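PDB 4WBY: A-adding tRNA nucleotidyltransferase from Aquifex aeolicus, which adds the terminal adenosine to tRNA ending in CC, using ATP and magnesium, to complete the CCA terminus. Local coordinates for residues Asn8-Glu11 and Ile12-Val16; Lys112-Leu115 and Ile116-Asp119; Ile222-Leu225 and Tyr226-Tyr229; Arg286-His289 and Phe290-Met294; Met294-Ser298 and Trp299-Thr303. All coordinates share one frame; numbering follows the deposited sequence.

Interaction 1. Residues Asn8-Glu11 and Ile12-Val16; sequences NIEE and IAREV
Glu10 and Arg14 stand one helical turn apart on the outer side of helix 7-22, the first helix of the chain, and form an i to i+4 salt bridge. The two side chains lie aslant of one another, their carboxylate and guanidinium planes 86° apart, nearly perpendicular. Arg14 NE gives its hydrogen to Glu10 OE2 at 2.8 Å, in an almost straight bond. That oxygen sits in the plane of the guanidinium, at its edge, yet the donor reaches it from above the carboxylate plane. Arg14 bends at its second torsion (chi2 -76°) and runs back toward Glu10, whose own bend (chi2 78°) turns its carboxylate to meet NE. The other oxygen, Glu10 OE1, is hydrogen-bonded to Tyr134 OH, and the Arg14 guanidinium makes a cation-pi contact with the ring of the same tyrosine, so both charges are tied to one loop. On the inner side Ile9 CG2 faces Ala13 CB at 4.2 Å; Ile9 also packs on Val43 and Val46, and Ile12 on Leu85 and Leu87, which sets the helix against the sheet of the nucleotidyltransferase head. Ala13 N bonds to Ile9 O at 2.9 Å. Near the start of the helix a water bridges the open turn, donating to Asn8 O and accepting from Ile12 N, each at 3.0 Å.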
# COMPACT_ATOMS: atom_id res chain seq x y z
N ASN A 8 2.14 9.24 22.98
CA ASN A 8 2.63 7.86 22.99
C ASN A 8 4.12 7.75 22.63
O ASN A 8 4.72 6.70 22.86
CB ASN A 8 1.79 6.98 22.05
CG ASN A 8 1.99 7.32 20.59
OD1 ASN A 8 2.01 8.49 20.22
ND2 ASN A 8 2.14 6.29 19.75
N ILE A 9 4.70 8.82 22.11
CA ILE A 9 6.11 8.86 21.70
C ILE A 9 6.96 9.72 22.65
O ILE A 9 8.18 9.61 22.67
CB ILE A 9 6.23 9.42 20.26
CG1 ILE A 9 5.45 8.54 19.28
CG2 ILE A 9 7.68 9.54 19.79
CD1 ILE A 9 5.43 9.13 17.91
N GLU A 10 6.31 10.55 23.45
CA GLU A 10 6.98 11.56 24.26
C GLU A 10 8.08 11.00 25.17
O GLU A 10 9.20 11.52 25.19
CB GLU A 10 5.94 12.32 25.09
CG GLU A 10 6.48 13.09 26.29
CD GLU A 10 7.14 14.41 25.92
OE1 GLU A 10 7.26 14.73 24.72
OE2 GLU A 10 7.55 15.14 26.86
N GLU A 11 7.80 9.94 25.92
CA GLU A 11 8.80 9.41 26.86
C GLU A 11 10.07 8.97 26.15
O GLU A 11 11.18 9.31 26.57
CB GLU A 11 8.23 8.25 27.68
CG GLU A 11 7.21 8.66 28.72
CD GLU A 11 6.89 7.55 29.70
OE1 GLU A 11 7.50 6.46 29.60
OE2 GLU A 11 6.02 7.75 30.58
N ILE A 12 9.92 8.23 25.05
CA ILE A 12 11.07 7.76 24.30
C ILE A 12 11.78 8.92 23.59
O ILE A 12 13.01 8.98 23.57
CB ILE A 12 10.67 6.66 23.29
CG1 ILE A 12 10.30 5.38 24.02
CG2 ILE A 12 11.80 6.38 22.30
CD1 ILE A 12 11.42 4.79 24.87
N ALA A 13 11.02 9.85 23.03
CA ALA A 13 11.62 11.01 22.37
C ALA A 13 12.51 11.80 23.35
O ALA A 13 13.65 12.17 23.02
CB ALA A 13 10.55 11.92 21.79
N ARG A 14 12.00 12.06 24.55
CA ARG A 14 12.78 12.75 25.57
C ARG A 14 14.06 11.99 25.88
O ARG A 14 15.15 12.58 25.95
CB ARG A 14 11.96 12.91 26.86
CG ARG A 14 10.80 13.89 26.77
CD ARG A 14 11.27 15.34 26.81
NE ARG A 14 10.11 16.23 26.79
CZ ARG A 14 10.19 17.56 26.82
NH1 ARG A 14 11.38 18.15 26.88
NH2 ARG A 14 9.09 18.29 26.77
N GLU A 15 13.93 10.68 26.07
CA GLU A 15 15.07 9.85 26.44
C GLU A 15 16.12 9.80 25.33
O GLU A 15 17.32 9.83 25.60
CB GLU A 15 14.61 8.44 26.80
CG GLU A 15 15.74 7.57 27.34
CD GLU A 15 15.24 6.25 27.87
OE1 GLU A 15 14.08 5.90 27.60
OE2 GLU A 15 16.03 5.56 28.54
N VAL A 16 15.67 9.71 24.08
CA VAL A 16 16.61 9.71 22.97
C VAL A 16 17.45 11.00 22.96
O VAL A 16 18.66 10.95 22.76
CB VAL A 16 15.88 9.51 21.63
CG1 VAL A 16 16.78 9.86 20.44
CG2 VAL A 16 15.41 8.08 21.52
O HOH W 1 7.25 6.88 24.47

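Interaction 2. Residues Lys112-Leu115 and Ile116-Asp119; sequences KEDL and IRRD
Asp114 OD1 takes a short, nearly straight hydrogen bond from Arg118 NH2 at 2.7 Å, on its syn lone pair and close to the guanidinium plane. Arg118 NE adds a weak bond to the same oxygen at 3.4 Å and a further one, at 3.2 Å, to Asp114 O, which it meets from above the carbonyl plane. The second carboxylate oxygen, OD2, receives Arg117 NH2 at 2.9 Å, again from above the carboxylate, whose plane is perpendicular to that guanidinium. Arg117 reaches back because its CG is set between the backbone N and the carbonyl carbon (chi1 65°), which lays one guanidinium face over Asp114 O. Asp114, Arg117 and Arg118 thus form a salt-bridge network across the end of helix 111-116, where Arg118 N also bonds to Leu115 O at 3.1 Å. Arg93 adds backbone bonds to Asp114 OD2 and Arg117 NE. A methionine in place of Arg118 would probably leave Asp114 OD1 without its charged mate and Asp114 O without the NE donor. Asp119, the next ATP-binding residue, is salt-bridged to Arg169. One buried carboxylate shared by two arginines probably offsets part of their positive charge while fixing how Arg118 is presented in the ATP site of the head domain.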
# COMPACT_ATOMS: atom_id res chain seq x y z
N LYS A 112 20.51 18.42 7.46
CA LYS A 112 19.99 19.06 6.25
C LYS A 112 20.39 18.26 5.01
O LYS A 112 19.59 18.10 4.08
CB LYS A 112 20.49 20.51 6.14
CG LYS A 112 19.93 21.28 4.94
CD LYS A 112 20.28 22.76 5.03
CE LYS A 112 19.72 23.56 3.86
NZ LYS A 112 20.19 24.98 3.89
N GLU A 113 21.61 17.75 5.00
CA GLU A 113 22.07 16.92 3.89
C GLU A 113 21.32 15.60 3.82
O GLU A 113 21.05 15.08 2.74
CB GLU A 113 23.57 16.68 4.01
CG GLU A 113 24.39 17.92 3.71
CD GLU A 113 25.87 17.71 3.91
OE1 GLU A 113 26.27 17.23 4.99
OE2 GLU A 113 26.64 18.03 2.98
N ASP A 114 20.97 15.06 4.98
CA ASP A 114 20.17 13.84 5.04
C ASP A 114 18.73 14.06 4.57
O ASP A 114 18.10 13.17 4.00
CB ASP A 114 20.18 13.28 6.45
CG ASP A 114 19.43 11.97 6.56
OD1 ASP A 114 18.22 12.01 6.88
OD2 ASP A 114 20.05 10.91 6.32
N LEU A 115 18.20 15.24 4.83
CA LEU A 115 16.82 15.53 4.46
C LEU A 115 16.68 15.88 2.98
O LEU A 115 15.70 15.51 2.34
CB LEU A 115 16.27 16.67 5.31
CG LEU A 115 16.14 16.36 6.80
CD1 LEU A 115 15.67 17.59 7.55
CD2 LEU A 115 15.17 15.22 7.01
N ILE A 116 17.66 16.60 2.43
CA ILE A 116 17.54 17.14 1.08
C ILE A 116 17.61 16.03 0.04
O ILE A 116 17.24 16.22 -1.12
CB ILE A 116 18.62 18.21 0.81
CG1 ILE A 116 18.21 19.14 -0.33
CG2 ILE A 116 19.97 17.56 0.54
CD1 ILE A 116 19.18 20.30 -0.54
N ARG A 117 18.06 14.85 0.46
CA ARG A 117 18.15 13.71 -0.45
C ARG A 117 16.87 12.88 -0.49
O ARG A 117 16.80 11.87 -1.19
CB ARG A 117 19.33 12.81 -0.06
CG ARG A 117 19.13 12.19 1.29
CD ARG A 117 20.07 11.05 1.56
NE ARG A 117 19.83 10.51 2.89
CZ ARG A 117 18.84 9.68 3.20
NH1 ARG A 117 17.99 9.28 2.26
NH2 ARG A 117 18.69 9.24 4.44
N ARG A 118 15.84 13.29 0.25
CA ARG A 118 14.59 12.53 0.29
C ARG A 118 13.67 12.88 -0.89
O ARG A 118 14.07 13.63 -1.78
CB ARG A 118 13.90 12.76 1.63
CG ARG A 118 14.66 12.04 2.75
CD ARG A 118 14.39 12.55 4.14
NE ARG A 118 15.33 11.95 5.07
CZ ARG A 118 15.09 10.87 5.80
NH1 ARG A 118 13.91 10.27 5.72
NH2 ARG A 118 16.03 10.39 6.63
N ASP A 119 12.47 12.31 -0.96
CA ASP A 119 11.73 12.46 -2.22
C ASP A 119 10.94 13.77 -2.37
O ASP A 119 11.15 14.50 -3.35
CB ASP A 119 10.81 11.26 -2.50
CG ASP A 119 9.92 10.85 -1.31
OD1 ASP A 119 9.77 11.58 -0.31
OD2 ASP A 119 9.33 9.76 -1.43

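Interaction 3. Residues Ile222-Leu225 and Tyr226-Tyr229; sequences ILEL and YRKY
Glu224 and Arg227 form the charged part of this contact, an i to i+3 salt bridge on helix 219-228. Arg227 presents its NE and NH2 edge to a single oxygen, Glu224 OE1, at 3.0 Å from each nitrogen; the oxygen lies in the guanidinium plane. NH2 meets the syn lone pair of OE1, whereas NE comes from the same side but tilted out of the carboxylate plane. The two side chains run side by side, and a turn in Arg227 (chi3 72°) swings the guanidinium toward the carboxylate. Glu224 OE2 is bonded to Tyr250 OH. A leucine at Arg227 would probably leave Glu224 OE1 without both donors and the carboxylate freer to turn about its remaining bond. Apolar contacts gather on Tyr226: Ile222 CG2 lies 3.6 Å from Tyr226 CE1, alongside the ring, and Leu223 CD2 approaches Tyr226 CD2 at 3.9 Å. The Leu225 side chain lies beside that of Tyr229, its CD2 4.2 Å from Tyr229 CE2. Backbone bonds carry the helix to its end, the last being Tyr229 N to Leu225 O at 3.0 Å. Leu225, Tyr226 and Tyr229 all pack on Leu171 of helix 165-177, an ATP-binding helix, while Tyr229 also bonds Glu186 of helix 183-194 through its hydroxyl, and Leu223 rests on helix 271-278.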
# COMPACT_ATOMS: atom_id res chain seq x y z
N ILE A 222 -5.02 6.61 -7.18
CA ILE A 222 -3.64 6.50 -7.62
C ILE A 222 -3.58 5.93 -9.04
O ILE A 222 -2.81 6.41 -9.87
CB ILE A 222 -2.82 5.63 -6.64
CG1 ILE A 222 -2.76 6.31 -5.26
CG2 ILE A 222 -1.42 5.37 -7.17
CD1 ILE A 222 -2.26 5.41 -4.14
N LEU A 223 -4.41 4.92 -9.33
CA LEU A 223 -4.49 4.38 -10.68
C LEU A 223 -4.92 5.43 -11.70
O LEU A 223 -4.44 5.43 -12.83
CB LEU A 223 -5.45 3.18 -10.74
CG LEU A 223 -4.91 1.92 -10.05
CD1 LEU A 223 -5.96 0.81 -10.04
CD2 LEU A 223 -3.62 1.43 -10.71
N GLU A 224 -5.84 6.32 -11.32
CA GLU A 224 -6.22 7.41 -12.22
C GLU A 224 -5.03 8.32 -12.53
O GLU A 224 -4.88 8.80 -13.65
CB GLU A 224 -7.37 8.23 -11.65
CG GLU A 224 -8.74 7.57 -11.77
CD GLU A 224 -9.38 7.75 -13.14
OE1 GLU A 224 -8.65 7.99 -14.14
OE2 GLU A 224 -10.62 7.65 -13.22
N LEU A 225 -4.17 8.55 -11.53
CA LEU A 225 -2.96 9.33 -11.76
C LEU A 225 -1.98 8.54 -12.64
O LEU A 225 -1.34 9.11 -13.52
CB LEU A 225 -2.30 9.72 -10.43
CG LEU A 225 -3.12 10.73 -9.61
CD1 LEU A 225 -2.64 10.80 -8.18
CD2 LEU A 225 -3.08 12.12 -10.25
N TYR A 226 -1.86 7.23 -12.40
CA TYR A 226 -1.05 6.39 -13.26
C TYR A 226 -1.51 6.53 -14.72
O TYR A 226 -0.70 6.62 -15.65
CB TYR A 226 -1.14 4.91 -12.88
CG TYR A 226 -0.30 4.41 -11.72
CD1 TYR A 226 0.31 5.26 -10.81
CD2 TYR A 226 -0.13 3.05 -11.55
CE1 TYR A 226 1.07 4.75 -9.75
CE2 TYR A 226 0.61 2.53 -10.52
CZ TYR A 226 1.21 3.38 -9.62
OH TYR A 226 1.96 2.81 -8.61
N ARG A 227 -2.82 6.52 -14.91
CA ARG A 227 -3.40 6.66 -16.24
C ARG A 227 -3.07 8.03 -16.84
O ARG A 227 -2.59 8.13 -17.98
CB ARG A 227 -4.92 6.45 -16.19
CG ARG A 227 -5.59 6.41 -17.56
CD ARG A 227 -7.04 5.97 -17.44
NE ARG A 227 -7.89 7.01 -16.85
CZ ARG A 227 -8.56 7.91 -17.56
NH1 ARG A 227 -8.46 7.94 -18.88
NH2 ARG A 227 -9.32 8.81 -16.94
N LYS A 228 -3.31 9.09 -16.07
CA LYS A 228 -3.05 10.45 -16.52
C LYS A 228 -1.62 10.66 -17.01
O LYS A 228 -1.39 11.33 -18.02
CB LYS A 228 -3.36 11.45 -15.40
CG LYS A 228 -3.11 12.91 -15.75
CD LYS A 228 -3.57 13.82 -14.62
CE LYS A 228 -3.26 15.28 -14.93
NZ LYS A 228 -3.92 16.22 -13.97
N TYR A 229 -0.66 10.08 -16.28
CA TYR A 229 0.75 10.30 -16.59
C TYR A 229 1.39 9.15 -17.36
O TYR A 229 2.61 9.13 -17.57
CB TYR A 229 1.52 10.60 -15.29
CG TYR A 229 1.05 11.91 -14.71
CD1 TYR A 229 1.30 13.12 -15.37
CD2 TYR A 229 0.33 11.96 -13.52
CE1 TYR A 229 0.85 14.33 -14.85
CE2 TYR A 229 -0.12 13.16 -12.99
CZ TYR A 229 0.14 14.34 -13.66
OH TYR A 229 -0.31 15.53 -13.13

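Interaction 4. Residues Arg286-His289 and Phe290-Met294; sequences RGKH and FLEEM
Lys288 NZ and Glu292 OE2 meet at 3.0 Å in an i to i+4 salt bridge on the exposed side of helix 284-293. The lysine chain leaves the helix with CG anti to the backbone N (chi1 173°) and stays extended as far as CE. A turn at its last torsion (chi4 -72°) then folds the ammonium toward Glu292. Glu292 takes a different first torsion, CG anti to the carbonyl carbon (chi1 -70°), which lays its CG 3.3 Å from Lys288 O, and the chain beyond is extended. The ammonium reaches OE2 on the syn side but clearly out of the carboxylate plane. His289 is exposed, while Glu293 turns to helix 203-214, where it packs on Ile207 and its carboxylate is salt-bridged to Arg203; the nearest side-chain atoms of the pair, His289 NE2 and Glu293 OE1, remain 4.3 Å apart. Beneath the charged side, Phe290 and Leu291 point to the interior. Met294 lays its CG over one face of the Phe290 ring, offset toward the rim, while Leu291 CG sits 3.4 Å from Gly287 O. Successive backbone bonds close the turns, including Glu293 N to His289 O at 2.8 Å. Phe290 and Leu291 both pack on Leu275 of helix 271-278, Leu291 also on Leu276, whereas Met294 fits against Ile210 and Leu214 of helix 203-214.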
# COMPACT_ATOMS: atom_id res chain seq x y z
N ARG A 286 1.80 -13.57 -19.92
CA ARG A 286 2.41 -12.34 -19.41
C ARG A 286 1.74 -11.89 -18.11
O ARG A 286 2.41 -11.39 -17.22
CB ARG A 286 2.37 -11.22 -20.45
CG ARG A 286 1.06 -11.01 -21.17
CD ARG A 286 1.17 -9.92 -22.23
NE ARG A 286 0.01 -9.93 -23.12
CZ ARG A 286 -0.28 -8.98 -24.00
NH1 ARG A 286 0.49 -7.91 -24.11
NH2 ARG A 286 -1.36 -9.09 -24.76
N GLY A 287 0.43 -12.08 -17.99
CA GLY A 287 -0.26 -11.78 -16.75
C GLY A 287 0.24 -12.64 -15.60
O GLY A 287 0.48 -12.16 -14.49
N LYS A 288 0.38 -13.94 -15.88
CA LYS A 288 0.89 -14.90 -14.91
C LYS A 288 2.29 -14.49 -14.44
O LYS A 288 2.56 -14.47 -13.24
CB LYS A 288 0.91 -16.31 -15.52
CG LYS A 288 1.57 -17.38 -14.66
CD LYS A 288 1.48 -18.76 -15.34
CE LYS A 288 2.18 -19.84 -14.53
NZ LYS A 288 3.66 -19.70 -14.58
N HIS A 289 3.15 -14.17 -15.40
CA HIS A 289 4.52 -13.75 -15.10
C HIS A 289 4.56 -12.46 -14.28
O HIS A 289 5.37 -12.33 -13.36
CB HIS A 289 5.32 -13.56 -16.39
CG HIS A 289 6.72 -13.07 -16.16
ND1 HIS A 289 7.74 -13.90 -15.75
CD2 HIS A 289 7.26 -11.84 -16.27
CE1 HIS A 289 8.85 -13.20 -15.62
NE2 HIS A 289 8.59 -11.95 -15.93
N PHE A 290 3.70 -11.50 -14.62
CA PHE A 290 3.66 -10.24 -13.90
C PHE A 290 3.24 -10.47 -12.45
O PHE A 290 3.84 -9.91 -11.52
CB PHE A 290 2.71 -9.24 -14.58
CG PHE A 290 2.58 -7.94 -13.84
CD1 PHE A 290 3.65 -7.07 -13.74
CD2 PHE A 290 1.38 -7.59 -13.23
CE1 PHE A 290 3.53 -5.87 -13.06
CE2 PHE A 290 1.26 -6.39 -12.55
CZ PHE A 290 2.33 -5.53 -12.46
N LEU A 291 2.24 -11.31 -12.24
CA LEU A 291 1.80 -11.57 -10.87
C LEU A 291 2.89 -12.29 -10.08
O LEU A 291 3.05 -12.05 -8.89
CB LEU A 291 0.50 -12.37 -10.84
CG LEU A 291 -0.72 -11.61 -11.37
CD1 LEU A 291 -1.93 -12.54 -11.42
CD2 LEU A 291 -1.04 -10.37 -10.53
N GLU A 292 3.65 -13.16 -10.73
CA GLU A 292 4.78 -13.81 -10.07
C GLU A 292 5.87 -12.79 -9.74
O GLU A 292 6.49 -12.84 -8.67
CB GLU A 292 5.32 -14.95 -10.94
CG GLU A 292 4.35 -16.13 -11.01
CD GLU A 292 4.79 -17.23 -11.96
OE1 GLU A 292 5.79 -17.04 -12.69
OE2 GLU A 292 4.14 -18.28 -11.96
N GLU A 293 6.10 -11.85 -10.65
CA GLU A 293 7.06 -10.77 -10.42
C GLU A 293 6.63 -9.91 -9.22
O GLU A 293 7.46 -9.40 -8.46
CB GLU A 293 7.18 -9.92 -11.68
CG GLU A 293 8.22 -8.85 -11.61
CD GLU A 293 8.56 -8.32 -12.98
OE1 GLU A 293 7.66 -8.31 -13.86
OE2 GLU A 293 9.72 -7.93 -13.19
N MET A 294 5.32 -9.74 -9.08
CA MET A 294 4.74 -9.00 -7.97
C MET A 294 4.69 -9.81 -6.67
O MET A 294 4.25 -9.30 -5.65
CB MET A 294 3.32 -8.56 -8.33
CG MET A 294 3.24 -7.47 -9.42
SD MET A 294 3.62 -5.83 -8.78
CE MET A 294 2.12 -5.50 -7.86

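Interaction 5. Residues Met294-Ser298 and Trp299-Thr303; sequences MSAPS and WVRET. With SO4 (sulfate ion), chain E.
Pro297 fills the angle between Trp299 and Val300: its CB lies 3.7 Å from Trp299 CD1, and its CD packs against Val300 CG2 at 3.8 Å. Trp299 CG sits between the backbone N and the carbonyl carbon (chi1 67°), which folds the indole back along the helix start, with Val300 CG2 over the centre of one face. Ala296 CB is a smaller bump, lodged between Val300 CG1 and Arg301 CG, 3.9 Å from each. The chain here turns from helix 284-293, closed by a Schellman motif at Ser295, into helix 298-309, with Pro297 at the N-cap. Pro297 O starts the new helix by accepting Arg301 N at 3.1 Å. Arg301 curls round this entrance: a bend at its third torsion (chi3 -76°) places NE 2.9 Å from Ala296 O, which lies in the guanidinium plane, while Ser298 CA covers one guanidinium face. The far edge takes a sulfate, probably from the crystallisation liquor, with NH1 bonded to O1 and NH2 to O2 at 2.9 Å each. A water links sulfate O2 to Ser298 OG and Glu302 OE2. On the inner side Ala296, Pro297 and Val300 all rest on Trp272 of helix 271-278.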
# COMPACT_ATOMS: atom_id res chain seq x y z
N MET A 294 5.32 -9.74 -9.08
CA MET A 294 4.74 -9.00 -7.97
C MET A 294 4.69 -9.81 -6.67
O MET A 294 4.25 -9.30 -5.65
CB MET A 294 3.32 -8.56 -8.33
CG MET A 294 3.24 -7.47 -9.42
SD MET A 294 3.62 -5.83 -8.78
CE MET A 294 2.12 -5.50 -7.86
N SER A 295 5.14 -11.07 -6.71
CA SER A 295 5.01 -11.99 -5.58
C SER A 295 3.57 -12.01 -5.07
O SER A 295 3.32 -12.01 -3.86
CB SER A 295 5.96 -11.62 -4.44
OG SER A 295 7.32 -11.72 -4.85
N ALA A 296 2.61 -12.03 -6.00
CA ALA A 296 1.21 -12.04 -5.62
C ALA A 296 0.86 -13.27 -4.77
O ALA A 296 1.41 -14.35 -4.99
CB ALA A 296 0.32 -11.98 -6.85
N PRO A 297 -0.05 -13.09 -3.80
CA PRO A 297 -0.53 -14.24 -3.02
C PRO A 297 -1.11 -15.34 -3.90
O PRO A 297 -1.58 -15.07 -5.02
CB PRO A 297 -1.63 -13.63 -2.15
CG PRO A 297 -1.25 -12.19 -2.01
CD PRO A 297 -0.58 -11.81 -3.30
N SER A 298 -1.07 -16.56 -3.40
CA SER A 298 -1.65 -17.70 -4.08
C SER A 298 -3.08 -17.44 -4.53
O SER A 298 -3.44 -17.74 -5.67
CB SER A 298 -1.62 -18.93 -3.17
OG SER A 298 -2.49 -19.92 -3.67
N TRP A 299 -3.91 -16.85 -3.66
CA TRP A 299 -5.31 -16.67 -4.04
C TRP A 299 -5.43 -15.73 -5.23
O TRP A 299 -6.31 -15.91 -6.07
CB TRP A 299 -6.16 -16.17 -2.86
CG TRP A 299 -5.87 -14.77 -2.34
CD1 TRP A 299 -5.11 -14.44 -1.25
CD2 TRP A 299 -6.41 -13.53 -2.83
NE1 TRP A 299 -5.12 -13.08 -1.04
CE2 TRP A 299 -5.91 -12.50 -2.00
CE3 TRP A 299 -7.25 -13.19 -3.89
CZ2 TRP A 299 -6.23 -11.15 -2.21
CZ3 TRP A 299 -7.57 -11.85 -4.09
CH2 TRP A 299 -7.05 -10.85 -3.26
N VAL A 300 -4.54 -14.75 -5.32
CA VAL A 300 -4.55 -13.82 -6.45
C VAL A 300 -4.15 -14.53 -7.74
O VAL A 300 -4.80 -14.36 -8.79
CB VAL A 300 -3.61 -12.63 -6.20
CG1 VAL A 300 -3.58 -11.71 -7.41
CG2 VAL A 300 -4.02 -11.88 -4.94
N ARG A 301 -3.09 -15.32 -7.67
CA ARG A 301 -2.61 -16.03 -8.84
C ARG A 301 -3.62 -17.07 -9.31
O ARG A 301 -3.82 -17.24 -10.51
CB ARG A 301 -1.25 -16.66 -8.55
CG ARG A 301 -0.19 -15.59 -8.28
CD ARG A 301 1.19 -16.16 -8.02
NE ARG A 301 1.31 -16.72 -6.69
CZ ARG A 301 1.44 -18.02 -6.45
NH1 ARG A 301 1.45 -18.88 -7.46
NH2 ARG A 301 1.53 -18.47 -5.21
N GLU A 302 -4.28 -17.74 -8.36
CA GLU A 302 -5.30 -18.71 -8.71
C GLU A 302 -6.54 -18.02 -9.27
O GLU A 302 -7.15 -18.49 -10.22
CB GLU A 302 -5.66 -19.57 -7.50
CG GLU A 302 -4.51 -20.44 -6.96
CD GLU A 302 -4.13 -21.60 -7.86
OE1 GLU A 302 -4.85 -21.89 -8.84
OE2 GLU A 302 -3.10 -22.25 -7.57
N THR A 303 -6.91 -16.88 -8.69
CA THR A 303 -8.06 -16.15 -9.21
C THR A 303 -7.78 -15.63 -10.62
O THR A 303 -8.67 -15.66 -11.48
CB THR A 303 -8.47 -14.99 -8.28
OG1 THR A 303 -9.09 -15.56 -7.12
CG2 THR A 303 -9.48 -14.06 -8.95
S SO4 E . 1.95 -22.22 -5.61
O1 SO4 E . 2.38 -21.54 -6.82
O2 SO4 E . 1.34 -21.28 -4.67
O3 SO4 E . 1.00 -23.28 -5.95
O4 SO4 E . 3.10 -22.87 -4.97
O HOH W 2 2.56 -16.77 -2.94
O HOH W 3 -1.37 -21.16 -5.80

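Overall arrangement
The five contacts follow one another along the chain, from the catalytic head to the helical part beyond it. Interactions 1 and 2 belong to the nucleotidyltransferase head, their centres about 24 Å apart: helix 7-22 packs on strands 45-51 and 85-91, and residues 112-119 also reach strand 45-51. Interaction 3, its centre about 27 Å from that of interaction 2, lies in the helical region. Interactions 4 and 5 adjoin, with centres about 9 Å apart; they share Met294, and Leu291 packs on Val300 and Arg301 across the corner between helices 284-293 and 298-309. Interactions 3, 4 and 5 all reach helix 271-278. The series thus runs from the head, through helices beside the ATP-binding helix 165-177, to a helical corner away from the ATP- and magnesium-binding residues.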